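Local structure of capsid polyprotein (Turkey astrovirus 2, 3TS3) at residues C[45-57]-C[68-80]. The protein forms the projection (spike) domain of the astrovirus capsid protein, which as a whole probably self-assembles into an icosahedral T=3 immature capsid. Sequence-based numbering, arbitrary orientation.
Sequences SSRYNNQITIPSI and LFLLDAASWWNIL. Unlike the reference sequence in segment 45-57: Ile54 (reference Thr). Unlike the reference sequence in segment 68-80: Leu68 (reference Ser).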
# COMPACT_ATOMS: atom_id res chain seq x y z
N SER C 45 19.70 13.16 1.69
CA SER C 45 19.03 14.44 1.57
C SER C 45 17.54 14.38 1.88
O SER C 45 16.88 15.40 1.92
CB SER C 45 19.24 15.01 0.17
OG SER C 45 20.60 15.25 -0.08
N SER C 46 17.00 13.18 2.07
CA SER C 46 15.57 13.00 2.31
C SER C 46 15.01 13.58 3.59
O SER C 46 13.92 14.11 3.60
CB SER C 46 15.21 11.52 2.20
OG SER C 46 15.31 11.10 0.85
N ARG C 47 15.76 13.47 4.68
CA ARG C 47 15.28 13.90 5.98
C ARG C 47 15.74 15.31 6.33
O ARG C 47 16.93 15.58 6.39
CB ARG C 47 15.75 12.92 7.05
CG ARG C 47 15.18 13.19 8.44
CD ARG C 47 15.83 12.29 9.48
NE ARG C 47 17.25 12.59 9.60
CZ ARG C 47 18.06 12.06 10.51
NH1 ARG C 47 17.59 11.20 11.40
NH2 ARG C 47 19.34 12.39 10.52
N TYR C 48 14.77 16.18 6.57
CA TYR C 48 15.03 17.55 6.96
C TYR C 48 14.36 17.82 8.31
O TYR C 48 13.17 17.57 8.48
CB TYR C 48 14.50 18.51 5.89
CG TYR C 48 14.65 19.97 6.25
CD1 TYR C 48 15.86 20.61 6.12
CD2 TYR C 48 13.57 20.69 6.71
CE1 TYR C 48 16.00 21.93 6.44
CE2 TYR C 48 13.70 22.01 7.04
CZ TYR C 48 14.91 22.63 6.90
OH TYR C 48 15.03 23.95 7.22
N ASN C 49 15.14 18.31 9.26
CA ASN C 49 14.65 18.55 10.61
C ASN C 49 14.63 20.03 11.01
O ASN C 49 15.65 20.62 11.35
CB ASN C 49 15.54 17.75 11.57
CG ASN C 49 15.21 17.96 13.03
OD1 ASN C 49 16.10 17.97 13.86
ND2 ASN C 49 13.93 18.10 13.34
N ASN C 50 13.45 20.63 10.92
CA ASN C 50 13.18 21.94 11.48
C ASN C 50 11.68 22.17 11.63
O ASN C 50 10.91 21.81 10.76
CB ASN C 50 13.80 23.05 10.63
CG ASN C 50 13.83 24.38 11.35
OD1 ASN C 50 14.16 24.45 12.52
ND2 ASN C 50 13.50 25.43 10.64
N GLN C 51 11.26 22.80 12.72
CA GLN C 51 9.85 23.10 12.88
C GLN C 51 9.40 24.18 11.90
O GLN C 51 10.00 25.24 11.83
CB GLN C 51 9.59 23.58 14.30
CG GLN C 51 8.21 24.17 14.52
CD GLN C 51 7.13 23.12 14.57
OE1 GLN C 51 7.41 21.94 14.73
NE2 GLN C 51 5.89 23.56 14.46
N ILE C 52 8.33 23.89 11.17
CA ILE C 52 7.69 24.86 10.31
C ILE C 52 6.24 24.95 10.75
O ILE C 52 5.54 23.95 10.79
CB ILE C 52 7.77 24.45 8.81
CG1 ILE C 52 9.23 24.21 8.40
CG2 ILE C 52 7.15 25.52 7.93
CD1 ILE C 52 9.38 23.71 6.98
N THR C 53 5.81 26.14 11.13
CA THR C 53 4.48 26.25 11.87
C THR C 53 3.29 26.46 10.96
O THR C 53 2.22 25.95 11.27
CB THR C 53 4.50 27.46 12.83
OG1 THR C 53 4.93 28.62 12.12
CG2 THR C 53 5.42 27.19 14.02
N ILE C 54 3.49 27.12 9.82
CA ILE C 54 2.40 27.28 8.87
C ILE C 54 2.88 26.89 7.49
O ILE C 54 2.95 27.71 6.59
CB ILE C 54 1.88 28.73 8.86
CG1 ILE C 54 1.66 29.21 10.30
CG2 ILE C 54 0.59 28.84 8.07
CD1 ILE C 54 1.24 30.63 10.38
N PRO C 55 3.22 25.62 7.33
CA PRO C 55 3.67 25.12 6.04
C PRO C 55 2.55 25.07 4.99
O PRO C 55 1.40 24.86 5.33
CB PRO C 55 4.15 23.70 6.37
CG PRO C 55 3.31 23.30 7.53
CD PRO C 55 3.18 24.56 8.35
N SER C 56 2.92 25.28 3.73
CA SER C 56 1.98 25.19 2.63
C SER C 56 2.67 24.72 1.37
O SER C 56 3.88 24.81 1.25
CB SER C 56 1.34 26.55 2.35
OG SER C 56 2.23 27.40 1.65
N ILE C 57 1.87 24.23 0.42
CA ILE C 57 2.36 23.92 -0.90
C ILE C 57 1.63 24.87 -1.86
O ILE C 57 0.42 24.91 -1.89
CB ILE C 57 2.03 22.47 -1.28
CG1 ILE C 57 2.78 21.48 -0.38
CG2 ILE C 57 2.37 22.22 -2.75
CD1 ILE C 57 4.29 21.62 -0.41
N LEU C 68 -2.60 28.14 -2.65
CA LEU C 68 -1.90 27.12 -1.88
C LEU C 68 -2.84 26.15 -1.17
O LEU C 68 -4.03 26.41 -1.05
CB LEU C 68 -1.02 27.79 -0.83
CG LEU C 68 -1.78 28.62 0.21
CD1 LEU C 68 -2.41 27.72 1.27
CD2 LEU C 68 -0.89 29.64 0.87
N PHE C 69 -2.28 25.05 -0.70
CA PHE C 69 -2.95 24.17 0.24
C PHE C 69 -2.08 24.02 1.50
O PHE C 69 -0.88 23.83 1.40
CB PHE C 69 -3.47 22.84 -0.36
CG PHE C 69 -2.41 21.91 -0.92
CD1 PHE C 69 -1.83 20.94 -0.13
CD2 PHE C 69 -2.08 21.94 -2.26
CE1 PHE C 69 -0.90 20.06 -0.65
CE2 PHE C 69 -1.16 21.06 -2.79
CZ PHE C 69 -0.57 20.11 -1.98
N LEU C 70 -2.69 24.18 2.66
CA LEU C 70 -1.98 24.11 3.93
C LEU C 70 -1.61 22.70 4.35
O LEU C 70 -2.31 21.76 4.04
CB LEU C 70 -2.79 24.78 5.04
CG LEU C 70 -3.14 26.25 4.87
CD1 LEU C 70 -4.19 26.64 5.89
CD2 LEU C 70 -1.90 27.11 5.03
N LEU C 71 -0.52 22.58 5.09
CA LEU C 71 -0.06 21.30 5.65
C LEU C 71 -0.02 21.42 7.16
O LEU C 71 -0.07 22.51 7.69
CB LEU C 71 1.33 20.93 5.14
CG LEU C 71 1.56 20.74 3.65
CD1 LEU C 71 3.01 20.31 3.44
CD2 LEU C 71 0.62 19.72 3.05
N ASP C 72 0.07 20.29 7.85
CA ASP C 72 0.18 20.30 9.30
C ASP C 72 1.55 20.80 9.74
O ASP C 72 2.55 20.49 9.11
CB ASP C 72 -0.05 18.89 9.86
CG ASP C 72 -1.46 18.40 9.65
OD1 ASP C 72 -2.40 19.00 10.20
OD2 ASP C 72 -1.64 17.40 8.94
N ALA C 73 1.59 21.55 10.83
CA ALA C 73 2.86 21.99 11.39
C ALA C 73 3.64 20.75 11.79
O ALA C 73 3.06 19.80 12.29
CB ALA C 73 2.62 22.86 12.62
N ALA C 74 4.95 20.75 11.54
CA ALA C 74 5.79 19.60 11.85
C ALA C 74 7.27 19.97 11.95
O ALA C 74 7.68 21.02 11.49
CB ALA C 74 5.60 18.52 10.81
N SER C 75 8.06 19.10 12.57
CA SER C 75 9.50 19.28 12.66
C SER C 75 10.31 18.31 11.79
O SER C 75 11.50 18.47 11.63
CB SER C 75 9.97 19.15 14.12
OG SER C 75 9.51 20.23 14.91
N TRP C 76 9.66 17.28 11.26
CA TRP C 76 10.35 16.29 10.44
C TRP C 76 9.75 16.22 9.03
O TRP C 76 8.60 15.85 8.84
CB TRP C 76 10.33 14.92 11.13
CG TRP C 76 11.04 14.94 12.46
CD1 TRP C 76 10.49 15.13 13.69
CD2 TRP C 76 12.45 14.76 12.69
NE1 TRP C 76 11.45 15.09 14.66
CE2 TRP C 76 12.66 14.85 14.07
CE3 TRP C 76 13.54 14.53 11.85
CZ2 TRP C 76 13.92 14.72 14.63
CZ3 TRP C 76 14.79 14.40 12.41
CH2 TRP C 76 14.97 14.49 13.79
N TRP C 77 10.56 16.59 8.06
CA TRP C 77 10.14 16.72 6.68
C TRP C 77 10.86 15.71 5.82
O TRP C 77 12.04 15.49 5.97
CB TRP C 77 10.39 18.16 6.22
CG TRP C 77 9.58 19.09 7.05
CD1 TRP C 77 9.99 19.76 8.17
CD2 TRP C 77 8.20 19.40 6.88
NE1 TRP C 77 8.95 20.49 8.69
CE2 TRP C 77 7.84 20.29 7.91
CE3 TRP C 77 7.24 19.03 5.95
CZ2 TRP C 77 6.55 20.79 8.03
CZ3 TRP C 77 5.97 19.53 6.07
CH2 TRP C 77 5.63 20.41 7.10
N ASN C 78 10.11 15.05 4.96
CA ASN C 78 10.63 13.94 4.19
C ASN C 78 10.43 14.11 2.70
O ASN C 78 9.32 14.31 2.25
CB ASN C 78 9.96 12.66 4.68
CG ASN C 78 10.09 12.48 6.17
OD1 ASN C 78 11.10 12.00 6.65
ND2 ASN C 78 9.08 12.88 6.92
N ILE C 79 11.52 14.02 1.95
CA ILE C 79 11.47 14.07 0.50
C ILE C 79 11.87 12.68 0.02
O ILE C 79 13.05 12.34 0.01
CB ILE C 79 12.46 15.11 -0.03
CG1 ILE C 79 12.22 16.46 0.65
CG2 ILE C 79 12.35 15.26 -1.53
CD1 ILE C 79 13.30 17.49 0.39
N LEU C 80 10.89 11.89 -0.39
CA LEU C 80 11.14 10.51 -0.80
C LEU C 80 10.85 10.29 -2.29
O LEU C 80 10.00 10.95 -2.86
CB LEU C 80 10.32 9.53 0.04
CG LEU C 80 10.56 9.56 1.55
CD1 LEU C 80 9.85 8.37 2.18
CD2 LEU C 80 12.05 9.50 1.85
O HOH W 1 -0.16 25.27 7.65
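Phe69 and Ile57 form an antiparallel hydrogen-bonded pair in the hairpin of strands 56-59 and 67-70: Ile57 N reaches Phe69 O at 2.9 Å and Phe69 N returns to Ile57 O. With chi1 at 62°, Phe69 CG sits between its own N and carbonyl carbon, laying the ring alongside Ile57, whose CB stands 3.8 Å from the Phe69 ring centroid, a CH-pi contact over one face. Leu71 N donates to Pro55 O from above the carbonyl plane, and a water bridges Pro55 O to Leu71 O. Ala74 O accepts Ile52 N at 3.0 Å, just before a beta bulge that shifts the register by one between Ile52 and Asn49. At the corner, Ser75 O receives Asn49 ND2 at 3.0 Å, nearly in the plane of the Asn49 amide, whereas ND2 stands above the Ser75 carbonyl plane. That bond steadies the amide as it stacks on Trp76, the planes 4° apart and ND2 3.4 Å above the indole centre. Trp77 and Tyr48 exchange reciprocal backbone bonds; the indole of Trp77 is clamped between Ile52 CD1 and, opposite, Ala74 CB, each 3.6 Å from its plane and offset toward the rim, while Pro55 CB closes on Trp77 CH2. NE1 of Trp77 is shared weakly between Asn50 O and Ala74 O. Beyond it, Ile79 N binds Ser46 O, and Ser46 OG donates to Ile79 O at 2.7 Å. Strand 76-81 lies between strands 47-52 and 164-171, backbone hydrogen bonds joining Trp76, Asn78 and Leu80 to the latter; helix 129-135 touches Tyr48, Ile52 and Ile79, and strand 153-159 Ile57, Phe69 and Leu71.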